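Local coordinates for protein arginase (Trypanosoma brucei brucei, PDB 4RHJ) that is of unknown function: it has the arginase-deacetylase fold of an arginase-like protein, but evolved without the binuclear manganese cluster, at residues 56-61 with 289-294; 46-51 with 138-143; 71-76 with 308-313. All coordinates share one frame; numbering follows the deposited sequence.

Contact 1 of 3, residues 56-61 with 289-294; sequences PRRAPL and YNPDLD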
loop_
_atom_site.group_PDB
_atom_site.type_symbol
_atom_site.label_atom_id
_atom_site.label_comp_id
_atom_site.label_asym_id
_atom_site.label_seq_id
_atom_site.Cartn_x
_atom_site.Cartn_y
_atom_site.Cartn_z
ATOM N N PRO A 56 -24.213 1.265 7.109
ATOM C CA PRO A 56 -24.778 2.280 8.013
ATOM C C PRO A 56 -25.670 3.329 7.341
ATOM O O PRO A 56 -25.619 3.505 6.130
ATOM C CB PRO A 56 -23.528 2.931 8.596
ATOM C CG PRO A 56 -22.602 1.799 8.727
ATOM C CD PRO A 56 -22.828 0.949 7.496
ATOM N N ARG A 57 -26.474 4.023 8.139
ATOM C CA ARG A 57 -27.434 4.986 7.607
ATOM C C ARG A 57 -26.769 6.191 6.932
ATOM O O ARG A 57 -27.300 6.754 5.968
ATOM C CB ARG A 57 -28.360 5.474 8.716
ATOM C CG ARG A 57 -29.755 5.780 8.214
ATOM C CD ARG A 57 -30.615 6.499 9.245
ATOM N NE ARG A 57 -32.035 6.423 8.908
ATOM C CZ ARG A 57 -32.607 7.087 7.909
ATOM N NH1 ARG A 57 -31.886 7.883 7.131
ATOM N NH2 ARG A 57 -33.905 6.950 7.682
ATOM N N ARG A 58 -25.615 6.602 7.443
ATOM C CA ARG A 58 -24.892 7.692 6.812
ATOM C C ARG A 58 -24.066 7.157 5.653
ATOM O O ARG A 58 -23.216 6.274 5.829
ATOM C CB ARG A 58 -23.996 8.423 7.815
ATOM C CG ARG A 58 -23.084 9.471 7.177
ATOM C CD ARG A 58 -22.116 10.047 8.187
ATOM N NE ARG A 58 -21.051 10.813 7.549
ATOM C CZ ARG A 58 -19.892 10.299 7.145
ATOM N NH1 ARG A 58 -19.637 9.007 7.307
ATOM N NH2 ARG A 58 -18.981 11.081 6.578
ATOM N N ALA A 59 -24.344 7.689 4.467
ATOM C CA ALA A 59 -23.571 7.384 3.273
ATOM C C ALA A 59 -22.923 8.643 2.722
ATOM O O ALA A 59 -23.563 9.424 2.028
ATOM C CB ALA A 59 -24.444 6.750 2.225
ATOM N N PRO A 60 -21.650 8.854 3.047
ATOM C CA PRO A 60 -20.956 10.001 2.464
ATOM C C PRO A 60 -20.553 9.698 1.029
ATOM O O PRO A 60 -21.334 9.970 0.135
ATOM C CB PRO A 60 -19.742 10.188 3.374
ATOM C CG PRO A 60 -19.526 8.838 4.014
ATOM C CD PRO A 60 -20.821 8.086 3.990
ATOM N N LEU A 61 -19.368 9.114 0.854
ATOM C CA LEU A 61 -18.811 8.636 -0.424
ATOM C C LEU A 61 -19.365 9.210 -1.732
ATOM O O LEU A 61 -18.605 9.725 -2.552
ATOM C CB LEU A 61 -18.890 7.108 -0.482
ATOM C CG LEU A 61 -17.983 6.440 -1.514
ATOM C CD1 LEU A 61 -16.528 6.550 -1.089
ATOM C CD2 LEU A 61 -18.379 4.987 -1.721
ATOM N N TYR A 289 -18.116 -0.555 0.934
ATOM C CA TYR A 289 -17.500 0.479 1.729
ATOM C C TYR A 289 -18.380 0.870 2.910
ATOM O O TYR A 289 -19.561 1.155 2.774
ATOM C CB TYR A 289 -17.188 1.703 0.849
ATOM C CG TYR A 289 -16.957 2.975 1.624
ATOM C CD1 TYR A 289 -15.787 3.172 2.348
ATOM C CD2 TYR A 289 -17.925 3.977 1.659
ATOM C CE1 TYR A 289 -15.591 4.339 3.074
ATOM C CE2 TYR A 289 -17.728 5.159 2.387
ATOM C CZ TYR A 289 -16.553 5.332 3.089
ATOM O OH TYR A 289 -16.341 6.491 3.808
ATOM N N ASN A 290 -17.770 0.874 4.079
ATOM C CA ASN A 290 -18.468 1.186 5.309
ATOM C C ASN A 290 -17.582 2.098 6.143
ATOM O O ASN A 290 -16.533 1.680 6.624
ATOM C CB ASN A 290 -18.831 -0.097 6.062
ATOM C CG ASN A 290 -19.539 0.169 7.385
ATOM O OD1 ASN A 290 -19.562 1.285 7.882
ATOM N ND2 ASN A 290 -20.083 -0.884 7.977
ATOM N N PRO A 291 -18.018 3.355 6.312
ATOM C CA PRO A 291 -17.261 4.436 6.952
ATOM C C PRO A 291 -16.700 4.018 8.295
ATOM O O PRO A 291 -15.617 4.462 8.663
ATOM C CB PRO A 291 -18.302 5.545 7.113
ATOM C CG PRO A 291 -19.627 4.861 6.953
ATOM C CD PRO A 291 -19.380 3.785 5.976
ATOM N N ASP A 292 -17.408 3.128 8.979
ATOM C CA ASP A 292 -17.044 2.726 10.335
ATOM C C ASP A 292 -15.799 1.841 10.387
ATOM O O ASP A 292 -15.163 1.720 11.433
ATOM C CB ASP A 292 -18.236 2.026 11.011
ATOM C CG ASP A 292 -19.333 3.012 11.431
ATOM O OD1 ASP A 292 -19.062 4.229 11.434
ATOM O OD2 ASP A 292 -20.459 2.585 11.767
ATOM N N LEU A 293 -15.450 1.251 9.250
ATOM C CA LEU A 293 -14.384 0.248 9.164
ATOM C C LEU A 293 -13.114 0.807 8.530
ATOM O O LEU A 293 -12.137 0.096 8.353
ATOM C CB LEU A 293 -14.869 -0.967 8.362
ATOM C CG LEU A 293 -16.242 -1.581 8.671
ATOM C CD1 LEU A 293 -16.511 -2.705 7.726
ATOM C CD2 LEU A 293 -16.355 -2.086 10.125
ATOM N N ASP A 294 -13.133 2.098 8.214
ATOM C CA ASP A 294 -12.050 2.735 7.478
ATOM C C ASP A 294 -10.882 3.167 8.360
ATOM O O ASP A 294 -11.021 3.351 9.567
ATOM C CB ASP A 294 -12.589 3.948 6.709
ATOM C CG ASP A 294 -11.877 4.168 5.380
ATOM O OD1 ASP A 294 -10.839 3.528 5.122
ATOM O OD2 ASP A 294 -12.358 4.998 4.589
#
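Pro56 lays its ring against Asn290 where two loops of the arginase fold meet, one following strand 46-50 and the other following strand 281-287. The ring crosses the amide at about a right angle, with Pro56 CG 3.2 Å from Asn290 OD1 and Pro56 CD 3.3 Å from both Asn290 OD1 and Asn290 ND2. The amide is held by an Asx turn, Asp292 N donating to Asn290 OD1 from above the carbonyl plane. The carboxylate of Asp292 reaches Lys298 of a second subunit in a salt bridge, so this loop also faces the trimer interface.

Tyr289 packs against Leu61, which lies at the N-cap position of helix 62-66. The leucine branch swings to the side opposite its main-chain nitrogen (chi1 -162°), and that puts Leu61 CD1 over one face of the Tyr289 ring, 4.2 Å from the centroid and 23° off the normal, a CH-pi contact displaced toward the rim. Leu61 CD2 comes within 3.6 Å of Tyr289 CD2. The opposite face of the ring is backed by the backbone N of Pro291, and Pro60 CG comes up near the ring plane, 4.0 Å from Tyr289 OH. The tyrosine side chain is about 8 Å from that of Asp244, a manganese-binding residue whose metal is absent from this chain.

Pro291 starts a short 3-10 turn and meets the Arg58 guanidinium. Pro60 CB lies over one face of that group, toward its rim, while Pro291 CB sits at its in-plane edge, 3.7 Å from Arg58 NH1.

Contact 2 of 3, residues 46-51 with 138-143; sequences VALFGY and VSVGGD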
loop_
_atom_site.group_PDB
_atom_site.type_symbol
_atom_site.label_atom_id
_atom_site.label_comp_id
_atom_site.label_asym_id
_atom_site.label_seq_id
_atom_site.Cartn_x
_atom_site.Cartn_y
_atom_site.Cartn_z
ATOM N N VAL A 46 -24.285 9.364 -18.426
ATOM C CA VAL A 46 -24.256 8.601 -17.196
ATOM C C VAL A 46 -25.206 9.220 -16.163
ATOM O O VAL A 46 -25.365 10.432 -16.103
ATOM C CB VAL A 46 -22.798 8.521 -16.659
ATOM C CG1 VAL A 46 -22.733 7.732 -15.377
ATOM C CG2 VAL A 46 -21.866 7.931 -17.730
ATOM N N ALA A 47 -25.870 8.372 -15.388
ATOM C CA ALA A 47 -26.713 8.836 -14.282
ATOM C C ALA A 47 -26.312 8.198 -12.951
ATOM O O ALA A 47 -26.261 6.976 -12.812
ATOM C CB ALA A 47 -28.156 8.557 -14.566
ATOM N N LEU A 48 -26.082 9.060 -11.970
ATOM C CA LEU A 48 -25.459 8.696 -10.707
ATOM C C LEU A 48 -26.457 8.702 -9.565
ATOM O O LEU A 48 -27.230 9.633 -9.422
ATOM C CB LEU A 48 -24.320 9.684 -10.380
ATOM C CG LEU A 48 -22.836 9.409 -10.608
ATOM C CD1 LEU A 48 -22.185 8.861 -9.348
ATOM C CD2 LEU A 48 -22.595 8.474 -11.770
ATOM N N PHE A 49 -26.432 7.679 -8.723
ATOM C CA PHE A 49 -27.119 7.811 -7.459
ATOM C C PHE A 49 -26.392 7.071 -6.353
ATOM O O PHE A 49 -25.477 6.303 -6.606
ATOM C CB PHE A 49 -28.570 7.352 -7.581
ATOM C CG PHE A 49 -28.743 5.924 -7.981
ATOM C CD1 PHE A 49 -28.888 5.585 -9.309
ATOM C CD2 PHE A 49 -28.813 4.935 -7.027
ATOM C CE1 PHE A 49 -29.067 4.280 -9.678
ATOM C CE2 PHE A 49 -28.998 3.642 -7.377
ATOM C CZ PHE A 49 -29.123 3.304 -8.714
ATOM N N GLY A 50 -26.793 7.356 -5.117
ATOM C CA GLY A 50 -26.197 6.757 -3.944
ATOM C C GLY A 50 -27.090 5.688 -3.372
ATOM O O GLY A 50 -28.256 5.920 -3.106
ATOM N N TYR A 51 -26.518 4.513 -3.188
ATOM C CA TYR A 51 -27.235 3.343 -2.742
ATOM C C TYR A 51 -26.670 2.859 -1.391
ATOM O O TYR A 51 -25.460 2.726 -1.236
ATOM C CB TYR A 51 -27.135 2.252 -3.819
ATOM C CG TYR A 51 -27.872 0.967 -3.501
ATOM C CD1 TYR A 51 -29.256 0.906 -3.548
ATOM C CD2 TYR A 51 -27.175 -0.182 -3.166
ATOM C CE1 TYR A 51 -29.923 -0.259 -3.259
ATOM C CE2 TYR A 51 -27.831 -1.348 -2.892
ATOM C CZ TYR A 51 -29.202 -1.386 -2.930
ATOM O OH TYR A 51 -29.850 -2.567 -2.650
ATOM N N VAL A 138 -25.135 4.222 -12.618
ATOM C CA VAL A 138 -24.020 3.874 -11.726
ATOM C C VAL A 138 -24.387 4.015 -10.243
ATOM O O VAL A 138 -24.558 5.113 -9.742
ATOM C CB VAL A 138 -22.802 4.732 -11.984
ATOM C CG1 VAL A 138 -21.589 4.097 -11.356
ATOM C CG2 VAL A 138 -22.580 4.923 -13.482
ATOM N N SER A 139 -24.499 2.885 -9.562
ATOM C CA SER A 139 -24.971 2.845 -8.200
ATOM C C SER A 139 -23.815 2.695 -7.229
ATOM O O SER A 139 -23.070 1.720 -7.281
ATOM C CB SER A 139 -25.941 1.704 -8.015
ATOM O OG SER A 139 -25.916 1.257 -6.684
ATOM N N VAL A 140 -23.688 3.672 -6.336
ATOM C CA VAL A 140 -22.520 3.799 -5.488
ATOM C C VAL A 140 -22.881 3.678 -4.025
ATOM O O VAL A 140 -23.685 4.449 -3.507
ATOM C CB VAL A 140 -21.802 5.130 -5.735
ATOM C CG1 VAL A 140 -20.751 5.364 -4.679
ATOM C CG2 VAL A 140 -21.187 5.125 -7.119
ATOM N N GLY A 141 -22.268 2.681 -3.390
ATOM C CA GLY A 141 -22.443 2.372 -1.987
ATOM C C GLY A 141 -23.074 1.011 -1.772
ATOM O O GLY A 141 -23.303 0.257 -2.707
ATOM N N GLY A 142 -23.376 0.704 -0.514
ATOM C CA GLY A 142 -24.135 -0.484 -0.204
ATOM C C GLY A 142 -23.293 -1.735 -0.106
ATOM O O GLY A 142 -22.086 -1.655 0.134
ATOM N N ASP A 143 -23.928 -2.891 -0.308
ATOM C CA ASP A 143 -23.239 -4.162 -0.115
ATOM C C ASP A 143 -23.094 -4.975 -1.407
ATOM O O ASP A 143 -22.525 -6.058 -1.399
ATOM C CB ASP A 143 -23.961 -4.989 0.963
ATOM C CG ASP A 143 -25.471 -5.079 0.735
ATOM O OD1 ASP A 143 -25.961 -4.670 -0.342
ATOM O OD2 ASP A 143 -26.181 -5.570 1.642
#
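Leu48 and Val138 run alongside each other from adjacent parallel strands, both toward the face that also carries Val140, with Leu48 CD2 3.8 Å from Val138 CB. Val46 reaches the same valine from one side: its CG1 presses to 3.4 Å of Val138 CG2, a tight pair. Helix 303-316 covers this layer, Ile316 touching Val46 and Leu48, and Ile312 touching Val140.

On the other face, Phe49 CG sits between the backbone N and the carbonyl carbon (chi1 61°), which carries the ring over to Ser139: CZ is 3.6 Å from Ser139 CB, and Ser139 CA lies over one ring face. Ser139 OG comes up to Tyr51, 3.3 Å from its CB, and also makes a weak hydrogen bond to Asp285. The tyrosine ring runs on beside the glycines, with Gly141 O at its edge, and its OH bonds to Ser145.

Backbone bonds join the strands: Val138 N to Ala47 O, a weak one from Phe49 N to Val138 O, Val140 N to Phe49 O, and Tyr51 N to Val140 O at 2.9 Å. Gly141 and Gly142 then pass close to Tyr51, with no side chain in the way. This is an interior pair of neighbouring strands in the parallel sheet of the arginase-deacetylase alpha/beta fold.

Contact 3 of 3, residues 71-76 with 308-313; sequences DCDHYA and LSKIIK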
loop_
_atom_site.group_PDB
_atom_site.type_symbol
_atom_site.label_atom_id
_atom_site.label_comp_id
_atom_site.label_asym_id
_atom_site.label_seq_id
_atom_site.Cartn_x
_atom_site.Cartn_y
_atom_site.Cartn_z
ATOM N N ASP A 71 -10.718 15.900 -12.609
ATOM C CA ASP A 71 -9.638 15.524 -13.512
ATOM C C ASP A 71 -9.325 14.048 -13.447
ATOM O O ASP A 71 -8.805 13.573 -12.450
ATOM C CB ASP A 71 -8.380 16.310 -13.193
ATOM C CG ASP A 71 -8.642 17.793 -13.053
ATOM O OD1 ASP A 71 -8.878 18.458 -14.086
ATOM O OD2 ASP A 71 -8.608 18.292 -11.910
ATOM N N CYS A 72 -9.620 13.345 -14.536
ATOM C CA CYS A 72 -9.454 11.901 -14.629
ATOM C C CYS A 72 -7.999 11.474 -14.817
ATOM O O CYS A 72 -7.117 12.307 -15.034
ATOM C CB CYS A 72 -10.292 11.344 -15.784
ATOM S SG CYS A 72 -12.079 11.473 -15.580
ATOM N N ASP A 73 -7.763 10.166 -14.729
ATOM C CA ASP A 73 -6.440 9.608 -14.947
ATOM C C ASP A 73 -6.095 9.770 -16.419
ATOM O O ASP A 73 -4.985 10.170 -16.778
ATOM C CB ASP A 73 -6.400 8.140 -14.513
ATOM C CG ASP A 73 -5.036 7.549 -14.636
ATOM O OD1 ASP A 73 -4.095 8.344 -14.761
ATOM O OD2 ASP A 73 -4.895 6.311 -14.610
ATOM N N HIS A 74 -7.090 9.486 -17.257
ATOM C CA HIS A 74 -6.994 9.590 -18.705
ATOM C C HIS A 74 -7.544 10.922 -19.157
ATOM O O HIS A 74 -8.252 11.594 -18.410
ATOM C CB HIS A 74 -7.755 8.445 -19.363
ATOM C CG HIS A 74 -7.825 7.230 -18.503
ATOM N ND1 HIS A 74 -9.012 6.716 -18.032
ATOM C CD2 HIS A 74 -6.846 6.460 -17.980
ATOM C CE1 HIS A 74 -8.763 5.663 -17.278
ATOM N NE2 HIS A 74 -7.455 5.489 -17.226
ATOM N N TYR A 75 -7.246 11.290 -20.394
ATOM C CA TYR A 75 -7.471 12.655 -20.831
ATOM C C TYR A 75 -8.921 12.898 -21.246
ATOM O O TYR A 75 -9.223 13.214 -22.391
ATOM C CB TYR A 75 -6.482 13.010 -21.949
ATOM C CG TYR A 75 -5.038 13.088 -21.461
ATOM C CD1 TYR A 75 -4.743 13.150 -20.098
ATOM C CD2 TYR A 75 -3.975 13.097 -22.356
ATOM C CE1 TYR A 75 -3.439 13.216 -19.645
ATOM C CE2 TYR A 75 -2.665 13.168 -21.906
ATOM C CZ TYR A 75 -2.404 13.226 -20.553
ATOM O OH TYR A 75 -1.103 13.298 -20.108
ATOM N N ALA A 76 -9.808 12.738 -20.268
ATOM C CA ALA A 76 -11.194 13.195 -20.340
ATOM C C ALA A 76 -11.563 13.811 -18.987
ATOM O O ALA A 76 -10.923 13.508 -17.982
ATOM C CB ALA A 76 -12.116 12.059 -20.683
ATOM N N LEU A 308 -11.846 4.826 -3.413
ATOM C CA LEU A 308 -13.035 4.501 -4.165
ATOM C C LEU A 308 -13.526 5.670 -4.967
ATOM O O LEU A 308 -14.113 5.480 -6.028
ATOM C CB LEU A 308 -14.120 3.998 -3.238
ATOM C CG LEU A 308 -13.895 2.545 -2.863
ATOM C CD1 LEU A 308 -15.087 2.055 -2.077
ATOM C CD2 LEU A 308 -13.690 1.696 -4.098
ATOM N N SER A 309 -13.277 6.879 -4.471
ATOM C CA SER A 309 -13.662 8.097 -5.208
ATOM C C SER A 309 -12.969 8.175 -6.574
ATOM O O SER A 309 -13.541 8.657 -7.549
ATOM C CB SER A 309 -13.353 9.362 -4.390
ATOM O OG SER A 309 -11.959 9.573 -4.226
ATOM N N LYS A 310 -11.733 7.702 -6.630
ATOM C CA LYS A 310 -11.024 7.508 -7.889
ATOM C C LYS A 310 -11.664 6.408 -8.731
ATOM O O LYS A 310 -11.853 6.579 -9.928
ATOM C CB LYS A 310 -9.559 7.162 -7.623
ATOM C CG LYS A 310 -8.670 7.073 -8.868
ATOM C CD LYS A 310 -8.547 8.399 -9.591
ATOM C CE LYS A 310 -7.494 8.317 -10.700
ATOM N NZ LYS A 310 -7.259 9.637 -11.364
ATOM N N ILE A 311 -12.006 5.289 -8.103
ATOM C CA ILE A 311 -12.500 4.117 -8.831
ATOM C C ILE A 311 -13.766 4.451 -9.590
ATOM O O ILE A 311 -13.918 4.034 -10.731
ATOM C CB ILE A 311 -12.775 2.906 -7.883
ATOM C CG1 ILE A 311 -11.451 2.285 -7.391
ATOM C CG2 ILE A 311 -13.657 1.858 -8.554
ATOM C CD1 ILE A 311 -10.460 1.918 -8.514
ATOM N N ILE A 312 -14.655 5.226 -8.970
ATOM C CA ILE A 312 -15.933 5.618 -9.599
ATOM C C ILE A 312 -15.712 6.526 -10.812
ATOM O O ILE A 312 -16.352 6.355 -11.853
ATOM C CB ILE A 312 -16.873 6.354 -8.597
ATOM C CG1 ILE A 312 -17.114 5.529 -7.326
ATOM C CG2 ILE A 312 -18.200 6.723 -9.260
ATOM C CD1 ILE A 312 -17.492 6.363 -6.104
ATOM N N LYS A 313 -14.833 7.513 -10.650
ATOM C CA LYS A 313 -14.420 8.399 -11.739
ATOM C C LYS A 313 -14.066 7.618 -12.994
ATOM O O LYS A 313 -14.703 7.763 -14.028
ATOM C CB LYS A 313 -13.219 9.263 -11.319
ATOM C CG LYS A 313 -12.644 10.118 -12.462
ATOM C CD LYS A 313 -12.083 11.456 -11.985
ATOM C CE LYS A 313 -10.963 11.288 -11.019
ATOM N NZ LYS A 313 -10.325 12.591 -10.711
#
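Lys313 leaves its helix with its chain trans about the first bond (chi1 174°), then bends at chi2 and again at chi3 (61°), and these turns bring NZ to the backbone carbonyl of Asp71. Lys310, one helical turn earlier, starts out the same way but bends at chi2 (64°) before running straight toward Asp73. The two lysines thus reach from helix 303-316 to the loop between helix 62-66 and strand 77-81.

Along the first of them lies Cys72: its SG is 3.4 Å from Lys313 CG and 3.6 Å from Lys313 CD, so the sulfur packs against the aliphatic part of the chain. The ammonium donates to Asp71 O from well above the carbonyl plane; the modelled separation of 2.5 Å is too short to take literally. Pro69 O also accepts from this nitrogen, a second main-chain acceptor in the same loop even if the Asp71 geometry is doubtful.

The Lys310 ammonium instead rests near Asp73, with NZ 3.6 Å from Asp73 CB, and makes a long, weak ion pair with Glu314. Asp73 turns its carboxylate to a salt bridge with Arg267. Asp71 points its side chain away from the helix, and OD2 bonds to Gln200 of a third subunit.

No lysine-aspartate salt bridge closes here. Main-chain oxygens probably help stabilise the buried Lys313 charge, and the Asp73 carboxylate, with OD1 4.8 Å from Lys310 NZ, may still favour the Lys310 charge.

The three contacts cross along the chain: 46-51, 56-61 and 71-76 come first, then 138-143, 289-294 and 308-313, so each contact ties an early part of the fold to a later one. Contact 2 lies within the sheet near the centre of the chain. Contact 1 joins loops that follow sheet strands, its centre about 14 Å from that of contact 2. The centre of contact 3 is about 16 Å from that of contact 2 and about 21 Å from that of contact 1. Leu61 packs on Val140, Val140 on Ile312, and Tyr289 on Leu308: helix 303-316 packs on contacts 1 and 2, while its lysines reach the 71-76 loop. Contacts 1 and 3 also reach different neighbouring subunits of the trimer.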